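Local coordinates for bifunctional GH43-CE protein (Bacteroides eggerthii, PDB 6MLY) that probably removes xylose units from arabinoxylan-type polysaccharides with its GH43 module and carries a carbohydrate esterase module on the same chain, at residues P24-D29 against V64-V69; L266-D269 against R275-Y278; E433-N438 against F459-D464; D600-I605 against G638-V643; D654-V659 against F665-D670. All coordinates share one frame; numbering follows the deposited sequence.

How the contacts relate
The five contacts sample three modules of one chain. Contacts 1 and 2 belong to the GH43 module, with centres 11 Å apart. They are tied where Arg275 N lies 2.9 Å from Asp29 OD1, probably a hydrogen bond. Contact 2 is nearer the predicted active site: the Phe267 side chain is about 9 Å from that of Asp143, predicted to tune the catalytic acid. Contact 3 lies in the concanavalin A-like module, its nearest atoms about 17 Å from contact 1 and about 20 Å from contact 4. Contacts 4 and 5 share the esterase module. Their centres are 4 Å apart, and Asn641 ND2 lies 2.9 Å from Val669 O. Thr639 of contact 4 supplies one ligand of a sodium ion.

Contact 1 (P24-D29 against V64-V69); sequences PVIYAD and VNWKLV
Ile26 lays its CD1 methyl over one face of the Trp66 indole. The methyl sits 3.8 Å from the centroid of the five-membered ring and 26° off its normal, a CH-pi contact. Within the ring it comes nearest to CD1 of Trp66, at 3.5 Å. Ile26 CG1 follows behind, 3.6 Å from the same Trp66 CD1, so the last two carbons of the branch both lie by the pyrrole part. The first torsion of Ile26 sets CG1 anti to the carbonyl carbon (chi1 -61°), and a straight chi2 of 177° carries CD1 onward to the indole. The two side chains cross at about a right angle. Pro277 packs on Ile26 as well. Trp66 NE1 has its own weak bond to Leu63 O.

The other end is looser. Val25 points toward 64-69, but Val64 turns its side chain away; their CA atoms are 5.7 Å apart. Their carbonyl oxygens, Val25 O and Val64 O, approach to 3.7 Å, and the Val25 side chain stays beyond 4.5 Å. Val25 is partly exposed and also touches Leu301 and Leu279. The contact joins the N-terminal loop to strand 66-71, an edge strand of a four-stranded antiparallel sheet, consistent with a blade of the GH43 beta-propeller. With Ile26 on Trp66 as its main touch, the pairing is apolar and rests on shape and dispersion at one methyl and one ring face.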
# COMPACT_ATOMS: atom_id res chain seq x y z
N PRO A 24 14.55 -13.39 5.73
CA PRO A 24 15.53 -12.71 4.90
C PRO A 24 16.44 -11.73 5.66
O PRO A 24 15.95 -10.94 6.47
CB PRO A 24 14.67 -11.92 3.91
CG PRO A 24 13.45 -11.57 4.71
CD PRO A 24 13.22 -12.79 5.58
N VAL A 25 17.74 -11.80 5.36
CA VAL A 25 18.78 -11.03 6.06
C VAL A 25 18.64 -9.54 5.73
O VAL A 25 19.07 -8.69 6.51
CB VAL A 25 20.20 -11.55 5.72
CG1 VAL A 25 20.39 -12.98 6.19
CG2 VAL A 25 20.52 -11.42 4.24
N ILE A 26 18.10 -9.25 4.54
CA ILE A 26 17.65 -7.90 4.17
C ILE A 26 16.21 -8.00 3.64
O ILE A 26 15.99 -8.46 2.52
CB ILE A 26 18.58 -7.26 3.13
CG1 ILE A 26 20.01 -7.10 3.66
CG2 ILE A 26 18.00 -5.93 2.65
CD1 ILE A 26 20.98 -6.52 2.65
N TYR A 27 15.24 -7.55 4.44
CA TYR A 27 13.86 -7.50 3.99
C TYR A 27 13.63 -6.18 3.24
O TYR A 27 12.97 -5.27 3.74
CB TYR A 27 12.90 -7.66 5.17
CG TYR A 27 11.60 -8.35 4.84
CD1 TYR A 27 11.02 -9.24 5.74
CD2 TYR A 27 10.95 -8.15 3.63
CE1 TYR A 27 9.82 -9.88 5.45
CE2 TYR A 27 9.76 -8.79 3.33
CZ TYR A 27 9.19 -9.65 4.24
OH TYR A 27 8.01 -10.27 3.94
N ALA A 28 14.21 -6.09 2.03
CA ALA A 28 14.13 -4.89 1.19
C ALA A 28 14.73 -5.17 -0.18
O ALA A 28 15.45 -6.16 -0.37
CB ALA A 28 14.84 -3.73 1.86
N ASP A 29 14.45 -4.27 -1.13
CA ASP A 29 14.75 -4.44 -2.54
C ASP A 29 16.25 -4.18 -2.76
O ASP A 29 16.68 -3.03 -2.92
CB ASP A 29 13.85 -3.52 -3.37
CG ASP A 29 13.89 -3.76 -4.87
OD1 ASP A 29 13.80 -4.93 -5.29
OD2 ASP A 29 14.00 -2.76 -5.60
N VAL A 64 25.01 -9.96 8.15
CA VAL A 64 23.65 -9.80 8.72
C VAL A 64 23.28 -8.31 8.75
O VAL A 64 22.24 -7.92 8.23
CB VAL A 64 23.56 -10.42 10.13
CG1 VAL A 64 22.16 -10.31 10.71
CG2 VAL A 64 24.01 -11.88 10.14
N ASN A 65 24.14 -7.50 9.37
CA ASN A 65 23.97 -6.07 9.50
C ASN A 65 24.72 -5.36 8.37
O ASN A 65 25.96 -5.34 8.36
CB ASN A 65 24.41 -5.61 10.89
CG ASN A 65 23.57 -6.23 11.99
OD1 ASN A 65 22.34 -6.18 11.95
ND2 ASN A 65 24.23 -6.84 12.96
N TRP A 66 23.96 -4.77 7.45
CA TRP A 66 24.45 -4.12 6.24
C TRP A 66 24.31 -2.60 6.38
O TRP A 66 23.56 -2.12 7.21
CB TRP A 66 23.70 -4.65 5.02
CG TRP A 66 23.98 -6.10 4.75
CD1 TRP A 66 23.29 -7.18 5.21
CD2 TRP A 66 25.06 -6.62 3.96
NE1 TRP A 66 23.86 -8.34 4.76
CE2 TRP A 66 24.95 -8.03 3.99
CE3 TRP A 66 26.10 -6.04 3.23
CZ2 TRP A 66 25.84 -8.86 3.31
CZ3 TRP A 66 26.99 -6.86 2.56
CH2 TRP A 66 26.86 -8.25 2.61
N LYS A 67 25.06 -1.86 5.55
CA LYS A 67 24.89 -0.41 5.44
C LYS A 67 25.50 0.07 4.12
O LYS A 67 26.49 -0.49 3.64
CB LYS A 67 25.47 0.32 6.65
CG LYS A 67 26.98 0.52 6.66
CD LYS A 67 27.45 1.45 7.76
CE LYS A 67 28.94 1.71 7.69
NZ LYS A 67 29.33 2.86 8.54
N LEU A 68 24.90 1.12 3.56
CA LEU A 68 25.36 1.77 2.34
C LEU A 68 26.59 2.63 2.66
O LEU A 68 26.60 3.38 3.65
CB LEU A 68 24.23 2.63 1.75
CG LEU A 68 23.06 1.84 1.17
CD1 LEU A 68 21.78 2.67 1.17
CD2 LEU A 68 23.39 1.35 -0.23
N VAL A 69 27.62 2.54 1.80
CA VAL A 69 28.88 3.24 2.03
C VAL A 69 29.24 4.14 0.83
O VAL A 69 29.89 5.17 1.03
CB VAL A 69 30.01 2.25 2.36
CG1 VAL A 69 29.74 1.54 3.68
CG2 VAL A 69 30.25 1.23 1.24

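Contact 2 (L266-D269 against R275-Y278); sequences LFED and RIPY. With EDO (1,2-ethanediol), chain F.
Leu266 and Tyr278 pair in both directions through their backbones, as do Glu268 and Ile276. These four bonds zip up the antiparallel beta hairpin of strands 262-269 and 275-282. Leu266 N meets Tyr278 O at 2.8 Å. Ile276 N is 3.0 Å from Glu268 O, and Glu268 N reaches Ile276 O at 3.2 Å. Phe267 with Pro277 and Asp269 with Arg275 form the non-hydrogen-bonded pairs. Pro277 therefore costs the hairpin no bond, since no N-H is needed there.

Side chains then divide between the faces. On one, Tyr278 OH gives a weak hydrogen bond to Glu268 OE1, with ring and carboxylate planes 70° apart. The Glu268 CB also packs 3.7 Å from Tyr278 CE1. On the other face, Phe267 and Arg275 run side by side in the same direction, ring and guanidinium nearly perpendicular. Arg275 CB packs 3.8 Å from Phe267 CD1. Asp269 OD1 lies at the edge of the Phe267 ring and 3.2 Å from Arg275 CD. In the family this module is a beta-propeller, and this hairpin lies near its predicted active site. Arg275 bends at chi3 (-84°), which turns its guanidinium to a 1,2-ethanediol, probably from the crystallisation liquor and also bonded to Asp32. The diol O1 sits at the guanidinium edge, bonded to both NH1 and NH2 of Arg275.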
# COMPACT_ATOMS: atom_id res chain seq x y z
N LEU A 266 21.58 -15.06 -2.38
CA LEU A 266 20.51 -15.18 -3.38
C LEU A 266 19.38 -14.20 -3.03
O LEU A 266 19.41 -13.56 -1.98
CB LEU A 266 19.98 -16.61 -3.38
CG LEU A 266 21.01 -17.73 -3.51
CD1 LEU A 266 20.41 -19.06 -3.05
CD2 LEU A 266 21.52 -17.84 -4.94
N PHE A 267 18.35 -14.13 -3.90
CA PHE A 267 17.18 -13.29 -3.62
C PHE A 267 15.89 -13.95 -4.13
O PHE A 267 15.90 -14.71 -5.11
CB PHE A 267 17.35 -11.89 -4.22
CG PHE A 267 17.30 -11.81 -5.73
CD1 PHE A 267 16.08 -11.78 -6.39
CD2 PHE A 267 18.46 -11.71 -6.48
CE1 PHE A 267 16.03 -11.69 -7.78
CE2 PHE A 267 18.40 -11.62 -7.86
CZ PHE A 267 17.19 -11.61 -8.51
N GLU A 268 14.78 -13.62 -3.46
CA GLU A 268 13.41 -14.04 -3.79
C GLU A 268 12.66 -12.83 -4.38
O GLU A 268 13.04 -11.69 -4.13
CB GLU A 268 12.69 -14.53 -2.53
CG GLU A 268 11.46 -15.39 -2.79
CD GLU A 268 10.52 -15.53 -1.60
OE1 GLU A 268 10.64 -14.74 -0.65
OE2 GLU A 268 9.65 -16.44 -1.64
N ASP A 269 11.61 -13.10 -5.16
CA ASP A 269 10.62 -12.08 -5.53
C ASP A 269 9.48 -12.11 -4.51
O ASP A 269 8.56 -12.92 -4.64
CB ASP A 269 10.09 -12.31 -6.95
CG ASP A 269 11.17 -12.26 -8.02
OD1 ASP A 269 12.23 -11.67 -7.74
OD2 ASP A 269 10.95 -12.83 -9.11
N ARG A 275 12.59 -7.40 -4.34
CA ARG A 275 13.43 -8.61 -4.50
C ARG A 275 14.51 -8.61 -3.41
O ARG A 275 15.43 -7.80 -3.44
CB ARG A 275 13.99 -8.64 -5.93
CG ARG A 275 12.94 -8.47 -7.01
CD ARG A 275 13.43 -8.78 -8.41
NE ARG A 275 14.11 -7.66 -9.05
CZ ARG A 275 15.01 -7.76 -10.02
NH1 ARG A 275 15.36 -8.95 -10.48
NH2 ARG A 275 15.58 -6.68 -10.52
N ILE A 276 14.37 -9.53 -2.44
CA ILE A 276 14.96 -9.38 -1.10
C ILE A 276 16.07 -10.42 -0.91
O ILE A 276 15.86 -11.60 -1.16
CB ILE A 276 13.86 -9.47 -0.01
CG1 ILE A 276 13.06 -10.77 -0.06
CG2 ILE A 276 12.93 -8.27 -0.06
CD1 ILE A 276 12.33 -11.07 1.22
N PRO A 277 17.29 -9.99 -0.51
CA PRO A 277 18.39 -10.91 -0.20
C PRO A 277 18.10 -12.08 0.75
O PRO A 277 17.41 -11.91 1.77
CB PRO A 277 19.41 -9.98 0.45
CG PRO A 277 19.21 -8.68 -0.27
CD PRO A 277 17.71 -8.59 -0.43
N TYR A 278 18.68 -13.25 0.41
CA TYR A 278 18.62 -14.50 1.16
C TYR A 278 20.03 -15.08 1.29
O TYR A 278 20.80 -15.09 0.32
CB TYR A 278 17.72 -15.53 0.45
CG TYR A 278 16.25 -15.46 0.78
CD1 TYR A 278 15.52 -14.31 0.55
CD2 TYR A 278 15.58 -16.56 1.30
CE1 TYR A 278 14.16 -14.25 0.83
CE2 TYR A 278 14.23 -16.51 1.59
CZ TYR A 278 13.51 -15.35 1.36
OH TYR A 278 12.18 -15.29 1.64
C1 EDO F . 17.18 -8.40 -13.49
O1 EDO F . 17.52 -8.22 -12.11
C2 EDO F . 17.68 -7.20 -14.27
O2 EDO F . 19.09 -7.07 -14.09

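Contact 3 (E433-N438 against F459-D464); sequences EKVPLN and FYYSLD
Val435 presses its branched end against the phenol of Tyr461. Its CB already lies 3.9 Å from Tyr461 OH. One branch, CG1, comes to 3.4 Å from Tyr461 OH. This branch stands anti to the backbone N (chi1 172°), beside the carbonyl carbon. The other branch, CG2, reaches 3.9 Å from Tyr461 CE2, and it touches the hydroxyl too. The valine thus straddles the oxygen end of the phenol with both methyls. The two side chains cross at about a right angle. CG2 comes to the ring obliquely.

Tyr461 spans most of the distance itself. The two backbones stay well apart, with the CA atoms of Val435 and Tyr461 9.7 Å from each other. The ring is also packed by Ile419, Ile471 and Phe444, so it is buried on its way across.

A second pair closes the end of the contact, where both strands give way to loops. Leu437 and Leu463 slide past each other in opposite directions, and Leu437 CD1 meets Leu463 CD2 at 3.7 Å. Leu463 is partly exposed, and Leu437 is buried against Ile419.

Strand 430-436 is outermost in one antiparallel sheet, and strand 456-462 belongs to another. Apolar side chains meeting between two such layers are typical of the beta-sandwich of concanavalin A-like domains.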
# COMPACT_ATOMS: atom_id res chain seq x y z
N GLU A 433 -10.43 11.21 -2.17
CA GLU A 433 -10.96 12.03 -1.09
C GLU A 433 -10.22 13.37 -1.12
O GLU A 433 -9.10 13.46 -1.65
CB GLU A 433 -10.78 11.29 0.24
CG GLU A 433 -11.36 12.00 1.45
CD GLU A 433 -11.18 11.26 2.76
OE1 GLU A 433 -11.20 10.00 2.75
OE2 GLU A 433 -10.99 11.96 3.80
N LYS A 434 -10.86 14.41 -0.56
CA LYS A 434 -10.34 15.77 -0.64
C LYS A 434 -10.81 16.58 0.57
O LYS A 434 -12.00 16.77 0.75
CB LYS A 434 -10.80 16.40 -1.95
CG LYS A 434 -10.30 17.82 -2.19
CD LYS A 434 -10.27 18.19 -3.66
CE LYS A 434 -11.56 17.86 -4.39
NZ LYS A 434 -11.54 18.36 -5.78
N VAL A 435 -9.85 17.05 1.38
CA VAL A 435 -10.11 17.91 2.54
C VAL A 435 -9.49 19.27 2.25
O VAL A 435 -8.39 19.34 1.72
CB VAL A 435 -9.55 17.30 3.84
CG1 VAL A 435 -9.63 18.27 5.02
CG2 VAL A 435 -10.23 15.99 4.19
N PRO A 436 -10.17 20.40 2.58
CA PRO A 436 -9.57 21.72 2.47
C PRO A 436 -8.47 21.94 3.53
O PRO A 436 -8.57 21.41 4.64
CB PRO A 436 -10.75 22.67 2.70
CG PRO A 436 -11.67 21.87 3.59
CD PRO A 436 -11.56 20.45 3.08
N LEU A 437 -7.44 22.71 3.17
CA LEU A 437 -6.40 23.09 4.12
C LEU A 437 -6.53 24.59 4.43
O LEU A 437 -6.65 25.41 3.51
CB LEU A 437 -5.02 22.75 3.54
CG LEU A 437 -3.85 22.92 4.50
CD1 LEU A 437 -4.01 22.07 5.74
CD2 LEU A 437 -2.53 22.60 3.81
N ASN A 438 -6.51 24.93 5.73
CA ASN A 438 -6.56 26.31 6.21
C ASN A 438 -5.30 26.63 7.03
O ASN A 438 -5.23 27.70 7.64
CB ASN A 438 -7.84 26.55 7.01
CG ASN A 438 -9.07 26.02 6.30
OD1 ASN A 438 -9.38 26.44 5.19
ND2 ASN A 438 -9.77 25.09 6.93
N PHE A 459 -2.69 5.63 3.47
CA PHE A 459 -2.24 7.01 3.56
C PHE A 459 -3.05 7.77 4.63
O PHE A 459 -4.24 7.50 4.81
CB PHE A 459 -2.37 7.71 2.21
CG PHE A 459 -1.53 7.10 1.12
CD1 PHE A 459 -2.04 6.10 0.31
CD2 PHE A 459 -0.23 7.52 0.90
CE1 PHE A 459 -1.27 5.53 -0.69
CE2 PHE A 459 0.55 6.96 -0.10
CZ PHE A 459 0.03 5.96 -0.90
N TYR A 460 -2.37 8.70 5.31
CA TYR A 460 -2.97 9.60 6.28
C TYR A 460 -2.46 11.02 6.04
O TYR A 460 -1.42 11.20 5.38
CB TYR A 460 -2.61 9.21 7.72
CG TYR A 460 -2.91 7.79 8.14
CD1 TYR A 460 -3.86 7.52 9.11
CD2 TYR A 460 -2.20 6.72 7.62
CE1 TYR A 460 -4.12 6.22 9.53
CE2 TYR A 460 -2.45 5.42 8.03
CZ TYR A 460 -3.41 5.17 8.99
OH TYR A 460 -3.66 3.89 9.39
N TYR A 461 -3.17 12.02 6.58
CA TYR A 461 -2.67 13.38 6.72
C TYR A 461 -2.77 13.79 8.20
O TYR A 461 -3.26 13.02 9.02
CB TYR A 461 -3.39 14.34 5.78
CG TYR A 461 -4.77 14.79 6.21
CD1 TYR A 461 -4.94 15.87 7.05
CD2 TYR A 461 -5.91 14.14 5.75
CE1 TYR A 461 -6.20 16.29 7.45
CE2 TYR A 461 -7.18 14.55 6.13
CZ TYR A 461 -7.33 15.63 6.98
OH TYR A 461 -8.57 16.04 7.36
N SER A 462 -2.29 14.99 8.52
CA SER A 462 -2.33 15.52 9.88
C SER A 462 -1.95 17.01 9.87
O SER A 462 -1.13 17.43 9.06
CB SER A 462 -1.45 14.71 10.80
OG SER A 462 -1.32 15.32 12.07
N LEU A 463 -2.57 17.79 10.77
CA LEU A 463 -2.34 19.23 10.91
C LEU A 463 -1.50 19.52 12.16
O LEU A 463 -1.28 20.67 12.51
CB LEU A 463 -3.70 19.94 11.02
CG LEU A 463 -4.75 19.54 9.98
CD1 LEU A 463 -5.99 20.41 10.10
CD2 LEU A 463 -4.20 19.62 8.57
N ASP A 464 -0.99 18.44 12.77
CA ASP A 464 -0.57 18.40 14.17
C ASP A 464 0.55 17.36 14.29
O ASP A 464 0.75 16.53 13.39
CB ASP A 464 -1.81 18.10 15.02
CG ASP A 464 -1.61 17.94 16.52
OD1 ASP A 464 -0.50 17.55 16.94
OD2 ASP A 464 -2.59 18.19 17.25

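Contact 4 (D600-I605 against G638-V643); sequences DVKAAI and GTTNGV. With NA (sodium ion), chain H.
Two helices of the esterase module are linked here, where Lys602 of helix 596-610 reaches Thr640 just past helix 629-639. The lysine NZ gives a hydrogen bond to Thr640 OG1 at 2.9 Å. Its CE carbon also lies near that oxygen, at 3.3 Å. The lysine chain runs straight through chi2 and chi3, then bends at the last torsion (chi4 -64°) to bring NZ round to the hydroxyl. Thr640 OG1 is also hydrogen-bonded to Leu636 O, one turn back in the helix, so the hydroxyl can give one bond and take one. With a methionine in place of Lys602, Thr640 OG1 would probably lose its ammonium donor and be left to its bonds with the helix carbonyls.

The module belongs to the alpha/beta-hydrolase clan. Helix 629-639 follows what looks like a GxSxG nucleophile elbow, as in serine esterases. The contact itself lies at the far end of that helix, where the chain leaves the helix for a turn.

Thr640 opens this type II beta turn, which ends at Val643. Val643 N bonds Thr640 O at 2.8 Å, and Gly642 takes the positive phi of 90° that favours glycine. On the helix side of Thr640, Thr639 O binds a sodium ion at 2.4 Å. Tyr720 O, Asp722 OD1 and Asp725 OD2 bind the same ion.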
# COMPACT_ATOMS: atom_id res chain seq x y z
N ASP A 600 -25.52 -10.97 3.31
CA ASP A 600 -24.17 -10.46 3.34
C ASP A 600 -23.94 -9.71 4.66
O ASP A 600 -22.93 -9.92 5.32
CB ASP A 600 -23.86 -9.59 2.12
CG ASP A 600 -23.66 -10.37 0.83
OD1 ASP A 600 -23.64 -11.62 0.88
OD2 ASP A 600 -23.54 -9.72 -0.23
N VAL A 601 -24.88 -8.84 5.01
CA VAL A 601 -24.77 -8.01 6.22
C VAL A 601 -24.55 -8.92 7.43
O VAL A 601 -23.62 -8.72 8.21
CB VAL A 601 -26.01 -7.11 6.40
CG1 VAL A 601 -26.02 -6.42 7.76
CG2 VAL A 601 -26.11 -6.09 5.28
N LYS A 602 -25.41 -9.94 7.56
CA LYS A 602 -25.37 -10.86 8.68
C LYS A 602 -24.04 -11.63 8.68
O LYS A 602 -23.54 -11.95 9.75
CB LYS A 602 -26.59 -11.79 8.64
CG LYS A 602 -27.90 -11.10 8.96
CD LYS A 602 -29.03 -12.04 9.34
CE LYS A 602 -30.33 -11.34 9.68
NZ LYS A 602 -30.21 -10.47 10.87
N ALA A 603 -23.47 -11.88 7.49
CA ALA A 603 -22.17 -12.59 7.34
C ALA A 603 -21.00 -11.71 7.77
O ALA A 603 -20.03 -12.20 8.36
CB ALA A 603 -21.99 -13.05 5.91
N ALA A 604 -21.06 -10.41 7.43
CA ALA A 604 -20.05 -9.45 7.84
C ALA A 604 -19.99 -9.37 9.38
O ALA A 604 -18.91 -9.32 9.95
CB ALA A 604 -20.32 -8.11 7.23
N ILE A 605 -21.17 -9.39 10.02
CA ILE A 605 -21.28 -9.29 11.48
C ILE A 605 -20.74 -10.58 12.11
O ILE A 605 -19.99 -10.54 13.10
CB ILE A 605 -22.74 -9.00 11.90
CG1 ILE A 605 -23.24 -7.68 11.33
CG2 ILE A 605 -22.88 -9.04 13.42
CD1 ILE A 605 -24.75 -7.58 11.23
N GLY A 638 -31.61 -4.97 12.13
CA GLY A 638 -32.11 -4.61 13.47
C GLY A 638 -33.30 -5.45 13.92
O GLY A 638 -33.33 -5.92 15.06
N THR A 639 -34.28 -5.64 13.04
CA THR A 639 -35.54 -6.27 13.44
C THR A 639 -35.45 -7.80 13.34
O THR A 639 -36.34 -8.49 13.85
CB THR A 639 -36.74 -5.71 12.66
OG1 THR A 639 -36.63 -6.02 11.28
CG2 THR A 639 -36.89 -4.21 12.82
N THR A 640 -34.38 -8.34 12.72
CA THR A 640 -34.31 -9.78 12.42
C THR A 640 -33.26 -10.50 13.30
O THR A 640 -32.93 -11.65 13.04
CB THR A 640 -34.10 -10.02 10.92
OG1 THR A 640 -32.88 -9.40 10.52
CG2 THR A 640 -35.26 -9.50 10.10
N ASN A 641 -32.80 -9.83 14.36
CA ASN A 641 -32.03 -10.47 15.42
C ASN A 641 -32.66 -11.82 15.78
O ASN A 641 -33.74 -11.87 16.35
CB ASN A 641 -31.95 -9.61 16.69
CG ASN A 641 -30.83 -8.59 16.66
OD1 ASN A 641 -29.92 -8.67 15.83
ND2 ASN A 641 -30.88 -7.63 17.57
N GLY A 642 -31.98 -12.91 15.43
CA GLY A 642 -32.35 -14.25 15.85
C GLY A 642 -33.30 -14.92 14.88
O GLY A 642 -33.79 -16.01 15.16
N VAL A 643 -33.54 -14.29 13.72
CA VAL A 643 -34.45 -14.83 12.72
C VAL A 643 -33.64 -15.56 11.64
O VAL A 643 -32.80 -14.95 10.97
CB VAL A 643 -35.32 -13.71 12.10
CG1 VAL A 643 -36.30 -14.27 11.08
CG2 VAL A 643 -36.04 -12.91 13.17
NA NA H . -37.75 -9.39 15.59

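Contact 5 (D654-V659 against F665-D670); sequences DLEGNV and FSSRVD. With EDO (1,2-ethanediol), chain G.
Phe665 begins the second segment near Glu656, its O 4.4 Å from Glu656 OE2, while its ring leads away. The CB of Ser666 points away from 654-659. With OG anti to its own N (chi1 -173°), Ser666 shares a hydrogen bond with O1 of a 1,2-ethanediol, OG to O1 2.7 Å. That molecule probably came from the crystallisation liquor, and its placement beside Arg668 is doubtful. Arg668 N also gives Ser666 OG a weak bond.

Ser667 carries the contact. Its OG gives a hydrogen bond to Glu656 OE2 at 3.1 Å. The hydroxyl comes from above the carboxylate plane, 46° out of it. Ser667 CB adds a contact of 3.5 Å to the same Glu656 OE2. The glutamate's extended chain covers most of the 7.8 Å between the CA atoms of Glu656 and Ser667. Arg606 NH1 forms a long, weak ion pair with this carboxylate oxygen. An alanine in place of Glu656 would remove the carboxylate, and the Ser667 hydroxyl is likely to be left without its acceptor and Arg606 without a distant countercharge. On the glutamate's own segment, Asp654 OD1 takes weak bonds from the N-H groups of Glu656 and Gly657.

Further on, Val669 packs on Ile605 of helix 596-610 and Ile624 of strand 621-627, and Asp670 leads into strand 671-675. Such a loop, running over a helix and into a parallel core strand, fits the alpha/beta-hydrolase fold of the esterase module.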
# COMPACT_ATOMS: atom_id res chain seq x y z
N ASP A 654 -34.68 -17.15 3.18
CA ASP A 654 -33.59 -17.38 4.14
C ASP A 654 -32.95 -16.03 4.48
O ASP A 654 -32.34 -15.40 3.61
CB ASP A 654 -32.58 -18.38 3.56
CG ASP A 654 -31.48 -18.82 4.51
OD1 ASP A 654 -31.20 -18.09 5.49
OD2 ASP A 654 -30.89 -19.90 4.26
N LEU A 655 -33.06 -15.60 5.74
CA LEU A 655 -32.67 -14.24 6.13
C LEU A 655 -31.23 -14.19 6.67
O LEU A 655 -30.64 -13.11 6.68
CB LEU A 655 -33.65 -13.70 7.18
CG LEU A 655 -34.90 -13.03 6.61
CD1 LEU A 655 -35.83 -12.59 7.73
CD2 LEU A 655 -34.55 -11.85 5.71
N GLU A 656 -30.67 -15.32 7.13
CA GLU A 656 -29.30 -15.29 7.67
C GLU A 656 -28.29 -15.71 6.59
O GLU A 656 -27.35 -14.97 6.33
CB GLU A 656 -29.17 -16.13 8.95
CG GLU A 656 -27.94 -15.73 9.75
CD GLU A 656 -27.78 -16.37 11.12
OE1 GLU A 656 -28.46 -17.39 11.38
OE2 GLU A 656 -26.97 -15.85 11.91
N GLY A 657 -28.49 -16.89 6.00
CA GLY A 657 -27.71 -17.36 4.85
C GLY A 657 -26.54 -18.24 5.25
O GLY A 657 -26.41 -18.62 6.41
N ASN A 658 -25.68 -18.56 4.27
CA ASN A 658 -24.51 -19.41 4.45
C ASN A 658 -23.31 -18.82 3.70
O ASN A 658 -22.58 -19.53 3.02
CB ASN A 658 -24.75 -20.83 3.93
CG ASN A 658 -25.97 -21.47 4.53
OD1 ASN A 658 -26.11 -21.54 5.75
ND2 ASN A 658 -26.87 -21.95 3.68
N VAL A 659 -23.11 -17.51 3.85
CA VAL A 659 -22.18 -16.77 3.03
C VAL A 659 -20.75 -17.14 3.45
O VAL A 659 -19.99 -17.69 2.64
CB VAL A 659 -22.45 -15.26 3.10
CG1 VAL A 659 -21.42 -14.44 2.33
CG2 VAL A 659 -23.86 -14.93 2.60
N PHE A 665 -21.47 -18.34 14.89
CA PHE A 665 -21.42 -17.08 15.64
C PHE A 665 -22.69 -16.27 15.39
O PHE A 665 -23.40 -16.49 14.42
CB PHE A 665 -20.18 -16.28 15.26
CG PHE A 665 -18.88 -16.92 15.68
CD1 PHE A 665 -18.29 -17.90 14.90
CD2 PHE A 665 -18.26 -16.55 16.87
CE1 PHE A 665 -17.10 -18.49 15.29
CE2 PHE A 665 -17.08 -17.15 17.26
CZ PHE A 665 -16.49 -18.12 16.47
N SER A 666 -22.93 -15.30 16.29
CA SER A 666 -24.14 -14.49 16.30
C SER A 666 -24.03 -13.37 15.26
O SER A 666 -22.99 -12.73 15.14
CB SER A 666 -24.40 -13.93 17.67
OG SER A 666 -25.66 -13.28 17.73
N SER A 667 -25.13 -13.13 14.54
CA SER A 667 -25.27 -12.05 13.56
C SER A 667 -26.07 -10.87 14.14
O SER A 667 -26.60 -10.07 13.38
CB SER A 667 -25.92 -12.56 12.30
OG SER A 667 -27.29 -12.88 12.53
N ARG A 668 -26.13 -10.77 15.47
CA ARG A 668 -26.95 -9.76 16.15
C ARG A 668 -26.32 -8.38 16.03
O ARG A 668 -25.11 -8.25 15.83
CB ARG A 668 -27.12 -10.08 17.64
CG ARG A 668 -28.31 -10.97 17.96
CD ARG A 668 -28.43 -11.20 19.45
NE ARG A 668 -29.55 -12.06 19.81
CZ ARG A 668 -29.43 -13.32 20.21
NH1 ARG A 668 -28.24 -13.90 20.26
NH2 ARG A 668 -30.51 -13.99 20.57
N VAL A 669 -27.16 -7.35 16.18
CA VAL A 669 -26.74 -5.97 16.36
C VAL A 669 -27.50 -5.41 17.57
O VAL A 669 -28.58 -5.89 17.90
CB VAL A 669 -26.96 -5.12 15.09
CG1 VAL A 669 -26.11 -5.62 13.94
CG2 VAL A 669 -28.43 -5.06 14.68
N ASP A 670 -26.92 -4.39 18.21
CA ASP A 670 -27.40 -3.90 19.51
C ASP A 670 -28.02 -2.50 19.40
O ASP A 670 -28.67 -2.03 20.34
CB ASP A 670 -26.27 -3.94 20.53
CG ASP A 670 -25.64 -5.32 20.68
OD1 ASP A 670 -26.40 -6.29 20.88
OD2 ASP A 670 -24.40 -5.41 20.58
C1 EDO G . -28.21 -15.77 17.82
O1 EDO G . -27.15 -15.36 18.69
C2 EDO G . -28.44 -14.75 16.72
O2 EDO G . -28.17 -15.35 15.46